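Local coordinates for 50S ribosomal protein L10 (PDB 1ZAV) that binds rRNA and L7/L12 dimers and probably forms part of the ribosomal stalk, contributing to the interaction of the ribosome with GTP-bound translation factors, at residues Lys13-Ile18 against Arg54-Lys59; Lys20-Ile25 against Ala70-Tyr75; Glu76-Gly81 against Gly116-Gly121. All blocks are in the same frame, centred on the assembly; numbering follows the deposited sequence.

Contact 1 of 3, residues Lys13-Ile18 against Arg54-Lys59; sequences KEMSEI and RFRVVK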
# COMPACT_ATOMS: atom_id res chain seq x y z
N LYS A 13 -36.32 -6.32 -19.88
CA LYS A 13 -35.26 -6.62 -20.83
C LYS A 13 -34.30 -5.44 -20.94
O LYS A 13 -33.09 -5.61 -20.89
CB LYS A 13 -35.87 -6.93 -22.20
CG LYS A 13 -34.85 -7.17 -23.31
CD LYS A 13 -34.54 -8.65 -23.48
CE LYS A 13 -33.98 -8.91 -24.87
NZ LYS A 13 -34.93 -8.46 -25.93
N GLU A 14 -34.86 -4.24 -21.10
CA GLU A 14 -34.04 -3.03 -21.22
C GLU A 14 -33.11 -2.90 -20.03
O GLU A 14 -31.90 -2.74 -20.19
CB GLU A 14 -34.93 -1.80 -21.31
CG GLU A 14 -35.74 -1.71 -22.59
CD GLU A 14 -36.51 -0.41 -22.70
OE1 GLU A 14 -37.24 -0.05 -21.75
OE2 GLU A 14 -36.40 0.25 -23.76
N MET A 15 -33.68 -2.95 -18.84
CA MET A 15 -32.92 -2.84 -17.60
C MET A 15 -31.86 -3.93 -17.51
O MET A 15 -30.70 -3.66 -17.20
CB MET A 15 -33.87 -2.94 -16.41
CG MET A 15 -33.21 -2.70 -15.09
SD MET A 15 -33.20 -0.96 -14.68
CE MET A 15 -34.59 -0.91 -13.60
N SER A 16 -32.27 -5.17 -17.79
CA SER A 16 -31.35 -6.31 -17.73
C SER A 16 -30.15 -6.10 -18.64
O SER A 16 -29.02 -6.42 -18.28
CB SER A 16 -32.06 -7.61 -18.12
OG SER A 16 -33.04 -7.99 -17.16
N GLU A 17 -30.41 -5.57 -19.83
CA GLU A 17 -29.34 -5.31 -20.78
C GLU A 17 -28.44 -4.19 -20.26
O GLU A 17 -27.24 -4.23 -20.47
CB GLU A 17 -29.93 -4.95 -22.15
CG GLU A 17 -30.70 -6.11 -22.79
CD GLU A 17 -31.39 -5.74 -24.09
OE1 GLU A 17 -32.21 -4.79 -24.08
OE2 GLU A 17 -31.12 -6.40 -25.11
N ILE A 18 -29.02 -3.20 -19.60
CA ILE A 18 -28.19 -2.12 -19.07
C ILE A 18 -27.26 -2.69 -18.01
O ILE A 18 -26.05 -2.48 -18.07
CB ILE A 18 -29.04 -1.00 -18.43
CG1 ILE A 18 -29.74 -0.19 -19.53
CG2 ILE A 18 -28.15 -0.08 -17.60
CD1 ILE A 18 -30.72 0.82 -18.99
N ARG A 54 -26.47 7.33 -14.28
CA ARG A 54 -27.88 7.60 -14.04
C ARG A 54 -28.23 7.30 -12.59
O ARG A 54 -27.60 6.45 -11.98
CB ARG A 54 -28.75 6.71 -14.94
CG ARG A 54 -28.66 7.04 -16.40
CD ARG A 54 -29.17 8.46 -16.61
NE ARG A 54 -28.93 8.94 -17.96
CZ ARG A 54 -29.49 8.42 -19.05
NH1 ARG A 54 -30.32 7.39 -18.94
NH2 ARG A 54 -29.22 8.94 -20.24
N PHE A 55 -29.20 8.03 -12.06
CA PHE A 55 -29.69 7.80 -10.70
C PHE A 55 -31.21 7.79 -10.82
O PHE A 55 -31.83 8.83 -11.05
CB PHE A 55 -29.27 8.92 -9.72
CG PHE A 55 -29.64 8.62 -8.29
CD1 PHE A 55 -29.01 7.58 -7.61
CD2 PHE A 55 -30.64 9.34 -7.65
CE1 PHE A 55 -29.39 7.25 -6.30
CE2 PHE A 55 -31.03 9.02 -6.34
CZ PHE A 55 -30.40 7.97 -5.66
N ARG A 56 -31.80 6.61 -10.66
CA ARG A 56 -33.25 6.48 -10.77
C ARG A 56 -33.88 5.63 -9.67
O ARG A 56 -33.32 4.61 -9.27
CB ARG A 56 -33.63 5.86 -12.11
CG ARG A 56 -33.19 6.64 -13.34
CD ARG A 56 -33.88 6.10 -14.59
NE ARG A 56 -33.51 4.72 -14.89
CZ ARG A 56 -34.07 3.98 -15.85
NH1 ARG A 56 -35.04 4.50 -16.61
NH2 ARG A 56 -33.66 2.74 -16.08
N VAL A 57 -35.04 6.07 -9.18
CA VAL A 57 -35.76 5.31 -8.17
C VAL A 57 -36.46 4.23 -8.97
O VAL A 57 -37.18 4.53 -9.93
CB VAL A 57 -36.83 6.17 -7.46
CG1 VAL A 57 -37.69 5.29 -6.56
CG2 VAL A 57 -36.15 7.27 -6.64
N VAL A 58 -36.25 2.97 -8.60
CA VAL A 58 -36.85 1.86 -9.33
C VAL A 58 -37.47 0.82 -8.40
O VAL A 58 -36.86 0.38 -7.43
CB VAL A 58 -35.82 1.16 -10.23
CG1 VAL A 58 -36.49 0.05 -11.04
CG2 VAL A 58 -35.17 2.17 -11.16
N LYS A 59 -38.70 0.43 -8.73
CA LYS A 59 -39.43 -0.57 -7.96
C LYS A 59 -38.59 -1.84 -7.79
O LYS A 59 -37.93 -2.29 -8.73
CB LYS A 59 -40.73 -0.91 -8.68
CG LYS A 59 -40.54 -1.26 -10.14
CD LYS A 59 -41.81 -1.81 -10.76
CE LYS A 59 -42.25 -3.10 -10.08
NZ LYS A 59 -42.75 -2.87 -8.69
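M15 on helix 5-19 reaches V58 and R56 on strand 53-58. The helix packs against an outermost strand of this chain's antiparallel sheet, in an alpha+beta domain. It is a small contact, with 134 Å² buried in all, and one helix residue carries most of it. The backbones stay well apart: the CA atoms of M15 and V58 are separated by 10.3 Å. Side chains bridge the gap.

The tight part is the meeting of M15 with V58. The two side chains reach toward each other tip to tip. CG of M15 lies anti to the backbone N (chi1 -174°), which sends the chain out from the helix to the strand. The chain then bends at chi2 and chi3 and brings its methyl to the valine. Both residues are buried. L62 and A66 of helix 60-69 also touch M15, and L63 touches V58, so this end belongs to a shared apolar core.

The loose part lies at R56, which is partly exposed. Its chain passes M15 in the opposite direction. NH2 of the guanidinium stands 4.0 Å from SD of M15, an oblique approach at ordinary packing distance. The same arginine also rests on Y87 and R42. I18, one helical turn on from M15, is also partly exposed, and its CD1 stays 4.6 Å from NH2 of R56.

The closest approach is on the buried side: CE of M15 sits 3.3 Å from CG1 of V58, tighter than usual van der Waals contact, and 4.0 Å from CG2 of V58.

Contact 2 of 3, residues Lys20-Ile25 against Ala70-Tyr75; sequences KKTSLI and AEYEGY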
# COMPACT_ATOMS: atom_id res chain seq x y z
N LYS A 20 -26.09 -5.44 -17.73
CA LYS A 20 -25.10 -6.33 -18.30
C LYS A 20 -23.86 -5.57 -18.77
O LYS A 20 -22.82 -6.18 -19.04
CB LYS A 20 -25.68 -7.11 -19.49
CG LYS A 20 -26.60 -8.26 -19.12
CD LYS A 20 -26.91 -9.12 -20.34
CE LYS A 20 -25.65 -9.75 -20.91
NZ LYS A 20 -25.89 -10.44 -22.21
N LYS A 21 -23.95 -4.25 -18.87
CA LYS A 21 -22.81 -3.48 -19.32
C LYS A 21 -22.29 -2.43 -18.34
O LYS A 21 -21.32 -1.74 -18.63
CB LYS A 21 -23.12 -2.79 -20.66
CG LYS A 21 -23.95 -1.53 -20.54
CD LYS A 21 -23.73 -0.64 -21.77
CE LYS A 21 -24.35 0.74 -21.61
NZ LYS A 21 -23.90 1.69 -22.67
N THR A 22 -22.94 -2.30 -17.19
CA THR A 22 -22.55 -1.33 -16.18
C THR A 22 -21.28 -1.70 -15.44
O THR A 22 -20.94 -2.88 -15.33
CB THR A 22 -23.66 -1.17 -15.14
OG1 THR A 22 -24.06 -2.47 -14.68
CG2 THR A 22 -24.84 -0.43 -15.73
N SER A 23 -20.57 -0.69 -14.94
CA SER A 23 -19.34 -0.90 -14.20
C SER A 23 -19.61 -0.64 -12.71
O SER A 23 -18.77 -0.89 -11.85
CB SER A 23 -18.23 0.02 -14.71
OG SER A 23 -18.51 1.38 -14.42
N LEU A 24 -20.80 -0.13 -12.43
CA LEU A 24 -21.23 0.16 -11.08
C LEU A 24 -22.74 0.13 -10.99
O LEU A 24 -23.45 0.60 -11.88
CB LEU A 24 -20.73 1.56 -10.63
CG LEU A 24 -21.43 2.11 -9.38
CD1 LEU A 24 -21.00 1.28 -8.17
CD2 LEU A 24 -21.07 3.58 -9.14
N ILE A 25 -23.22 -0.46 -9.90
CA ILE A 25 -24.64 -0.53 -9.58
C ILE A 25 -24.61 -0.33 -8.06
O ILE A 25 -24.10 -1.18 -7.33
CB ILE A 25 -25.27 -1.92 -9.90
CG1 ILE A 25 -25.23 -2.19 -11.41
CG2 ILE A 25 -26.73 -1.94 -9.44
CD1 ILE A 25 -25.75 -3.59 -11.81
N ALA A 70 -29.68 -10.68 -15.59
CA ALA A 70 -28.34 -10.23 -15.95
C ALA A 70 -27.35 -11.18 -15.29
O ALA A 70 -26.13 -11.04 -15.44
CB ALA A 70 -28.10 -8.81 -15.46
N GLU A 71 -27.90 -12.15 -14.56
CA GLU A 71 -27.12 -13.17 -13.86
C GLU A 71 -26.30 -12.68 -12.67
O GLU A 71 -25.13 -13.04 -12.50
CB GLU A 71 -26.24 -13.92 -14.87
CG GLU A 71 -27.09 -14.54 -15.99
CD GLU A 71 -26.35 -15.55 -16.84
OE1 GLU A 71 -26.93 -15.98 -17.86
OE2 GLU A 71 -25.21 -15.92 -16.50
N TYR A 72 -26.93 -11.86 -11.84
CA TYR A 72 -26.30 -11.36 -10.62
C TYR A 72 -26.78 -12.24 -9.47
O TYR A 72 -27.87 -12.80 -9.52
CB TYR A 72 -26.70 -9.92 -10.35
CG TYR A 72 -25.99 -8.90 -11.19
CD1 TYR A 72 -26.31 -8.72 -12.54
CD2 TYR A 72 -24.97 -8.11 -10.65
CE1 TYR A 72 -25.64 -7.79 -13.33
CE2 TYR A 72 -24.29 -7.17 -11.43
CZ TYR A 72 -24.63 -7.02 -12.77
OH TYR A 72 -23.95 -6.10 -13.54
N GLU A 73 -25.98 -12.35 -8.42
CA GLU A 73 -26.36 -13.12 -7.25
C GLU A 73 -26.02 -12.36 -5.98
O GLU A 73 -25.13 -11.51 -5.99
CB GLU A 73 -25.66 -14.48 -7.24
CG GLU A 73 -25.93 -15.32 -8.47
CD GLU A 73 -25.76 -16.80 -8.19
OE1 GLU A 73 -26.62 -17.37 -7.48
OE2 GLU A 73 -24.77 -17.39 -8.68
N GLY A 74 -26.74 -12.67 -4.90
CA GLY A 74 -26.52 -12.02 -3.62
C GLY A 74 -26.84 -10.53 -3.57
O GLY A 74 -26.16 -9.78 -2.87
N TYR A 75 -27.88 -10.11 -4.28
CA TYR A 75 -28.29 -8.70 -4.33
C TYR A 75 -29.62 -8.46 -3.59
O TYR A 75 -29.98 -7.32 -3.30
CB TYR A 75 -28.44 -8.27 -5.78
CG TYR A 75 -29.41 -9.13 -6.56
CD1 TYR A 75 -30.79 -8.93 -6.46
CD2 TYR A 75 -28.96 -10.19 -7.35
CE1 TYR A 75 -31.69 -9.76 -7.12
CE2 TYR A 75 -29.85 -11.02 -8.03
CZ TYR A 75 -31.21 -10.80 -7.90
OH TYR A 75 -32.10 -11.63 -8.54
O HOH W 1 -22.39 -4.05 -13.11
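A70 meets K20 where the loop after helix 60-69 passes the turn that leads into strand 24-28. The helix ends here in a Schellman motif, and E71, with positive phi, is the first residue to leave helical angles. The contact joins this helix end to the start of a central strand of the antiparallel sheet. CB of A70 packs 4.0 Å from CG of K20, at the surface.

Past E71 the chain turns, and the side chain of Y72 leaves the backbone toward the other segment. Its chi1 of -78° sets CG opposite the carbonyl carbon and carries the ring across to I25 and T22. CD1 of I25 comes to the ring obliquely, 3.7 Å from CZ of Y72. F118 of strand 114-119 meets the same ring edge-to-face. The hydroxyl end is polar. OH of Y72 hydrogen-bonds to the backbone O of F19, just before the turn. It also accepts a hydrogen bond from a water, 2.6 Å away, at the ring edge and in its plane. The water links the two segments: it donates to O of T22 (2.9 Å) and sits 2.8 Å from OG1 of T22. With an alanine here, the F19 carbonyl and the water would probably each lose a partner, and a gap would open beside CD1 of I25.

Further on, Y75 turns to helix 60-69, where its OH is hydrogen-bonded to OD1 of N64.

Contact 3 of 3, residues Glu76-Gly81 against Gly116-Gly121; sequences EEFLKG and GGFLEG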
# COMPACT_ATOMS: atom_id res chain seq x y z
N GLU A 76 -30.33 -9.55 -3.31
CA GLU A 76 -31.63 -9.47 -2.64
C GLU A 76 -31.64 -8.61 -1.38
O GLU A 76 -32.61 -7.90 -1.10
CB GLU A 76 -32.13 -10.88 -2.29
CG GLU A 76 -32.32 -11.82 -3.48
CD GLU A 76 -31.02 -12.42 -4.00
OE1 GLU A 76 -31.09 -13.25 -4.93
OE2 GLU A 76 -29.94 -12.08 -3.49
N GLU A 77 -30.56 -8.67 -0.61
CA GLU A 77 -30.45 -7.88 0.62
C GLU A 77 -30.43 -6.38 0.36
O GLU A 77 -30.62 -5.58 1.27
CB GLU A 77 -29.20 -8.28 1.40
CG GLU A 77 -27.93 -8.30 0.58
CD GLU A 77 -26.68 -8.33 1.44
OE1 GLU A 77 -25.60 -8.65 0.92
OE2 GLU A 77 -26.79 -8.01 2.64
N PHE A 78 -30.19 -6.01 -0.90
CA PHE A 78 -30.13 -4.60 -1.29
C PHE A 78 -31.48 -4.04 -1.73
O PHE A 78 -31.62 -2.83 -1.91
CB PHE A 78 -29.14 -4.41 -2.45
CG PHE A 78 -27.71 -4.73 -2.10
CD1 PHE A 78 -26.90 -5.42 -3.00
CD2 PHE A 78 -27.15 -4.30 -0.90
CE1 PHE A 78 -25.57 -5.69 -2.71
CE2 PHE A 78 -25.81 -4.57 -0.60
CZ PHE A 78 -25.02 -5.26 -1.51
N LEU A 79 -32.47 -4.91 -1.91
CA LEU A 79 -33.78 -4.48 -2.40
C LEU A 79 -34.91 -4.46 -1.37
O LEU A 79 -36.08 -4.61 -1.73
CB LEU A 79 -34.20 -5.35 -3.58
CG LEU A 79 -33.17 -5.46 -4.71
CD1 LEU A 79 -33.70 -6.40 -5.78
CD2 LEU A 79 -32.87 -4.08 -5.28
N LYS A 80 -34.58 -4.26 -0.11
CA LYS A 80 -35.59 -4.21 0.94
C LYS A 80 -36.16 -2.81 1.07
O LYS A 80 -35.53 -1.92 1.65
CB LYS A 80 -34.98 -4.67 2.27
CG LYS A 80 -34.59 -6.15 2.30
CD LYS A 80 -35.81 -7.05 2.08
CE LYS A 80 -35.48 -8.53 2.26
NZ LYS A 80 -34.54 -9.05 1.23
N GLY A 81 -37.35 -2.61 0.51
CA GLY A 81 -38.01 -1.32 0.57
C GLY A 81 -37.73 -0.50 -0.67
O GLY A 81 -36.90 -0.90 -1.50
N GLY A 116 -25.00 -0.43 -0.56
CA GLY A 116 -23.98 -1.28 -1.16
C GLY A 116 -24.28 -1.51 -2.63
O GLY A 116 -25.08 -0.78 -3.22
N GLY A 117 -23.66 -2.52 -3.23
CA GLY A 117 -23.91 -2.79 -4.64
C GLY A 117 -22.82 -3.63 -5.29
O GLY A 117 -22.22 -4.49 -4.65
N PHE A 118 -22.58 -3.38 -6.57
CA PHE A 118 -21.56 -4.11 -7.31
C PHE A 118 -20.64 -3.16 -8.03
O PHE A 118 -21.08 -2.23 -8.72
CB PHE A 118 -22.20 -5.06 -8.33
CG PHE A 118 -23.10 -6.09 -7.72
CD1 PHE A 118 -24.43 -5.80 -7.46
CD2 PHE A 118 -22.60 -7.35 -7.38
CE1 PHE A 118 -25.27 -6.76 -6.87
CE2 PHE A 118 -23.42 -8.31 -6.80
CZ PHE A 118 -24.76 -8.01 -6.54
N LEU A 119 -19.34 -3.39 -7.89
CA LEU A 119 -18.36 -2.54 -8.53
C LEU A 119 -17.49 -3.42 -9.43
O LEU A 119 -16.79 -4.31 -8.95
CB LEU A 119 -17.51 -1.83 -7.48
CG LEU A 119 -16.85 -0.50 -7.87
CD1 LEU A 119 -16.21 0.13 -6.64
CD2 LEU A 119 -15.81 -0.72 -8.96
N GLU A 120 -17.54 -3.15 -10.73
CA GLU A 120 -16.78 -3.91 -11.70
C GLU A 120 -16.96 -5.41 -11.49
O GLU A 120 -16.00 -6.18 -11.50
CB GLU A 120 -15.30 -3.49 -11.63
CG GLU A 120 -15.15 -1.99 -11.93
CD GLU A 120 -13.71 -1.50 -12.05
OE1 GLU A 120 -13.53 -0.30 -12.36
OE2 GLU A 120 -12.76 -2.29 -11.83
N GLY A 121 -18.21 -5.81 -11.30
CA GLY A 121 -18.54 -7.21 -11.10
C GLY A 121 -18.27 -7.77 -9.72
O GLY A 121 -18.33 -8.98 -9.52
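F78 lays its ring against the backbone of G116 and G117 on strand 114-119. The strand belongs to the antiparallel sheet of the domain, next to strand 24-28. F78 sits in a short 3-10 segment of the connection between helix 60-69 and strand 83-88. This is buried packing of a connecting segment on a sheet, and the phenylalanine makes all of its close contacts.

With chi1 at -64°, F78 swings its ring off beside the backbone N and over the strand. One face of the ring receives the peptide between the glycines. C of G116 lies 3.9 Å above the ring plane, offset toward the rim. CG of E77 stands over the centre of the opposite face, so the ring is held between its neighbour's side chain and the strand. F27 of strand 24-28 also meets the ring, with the planes about 20° apart.

Glycine at 116 is what lets the ring come so near. CA of G116 is 3.8 Å from CE2 of F78, and a CB there would point toward the ring and clash with CE2. The backbone angles of G116 and G117 also call for glycine in their own right.

F118 touches F78 more lightly. Its CE1 lies near the plane of the F78 ring, at the edge, 4.3 Å from CE1 of F78. The nearest approach of the contact is over the face: N of G117 stands 3.5 Å from CZ of F78.

In the fold
From the N terminus, helix 5-19 carries the first segment of contact 1, and the chain closes that loop at strand 53-58. Contact 2 opens at 20-25, inside this loop, and closes at 70-75, beyond it. Contacts 1 and 2 therefore cross, and they touch where O of S16 packs on CB of A70. Contact 3 opens at 76-81, just after contact 2 has closed, and ends on strand 114-119. It is in series with both. Strands 24-28 and 114-119 are sheet neighbours, which brings contacts 2 and 3 together through I25 and F118. The three contacts tie the N-terminal helix and the connection from helix 60-69 to strand 83-88 onto one sheet.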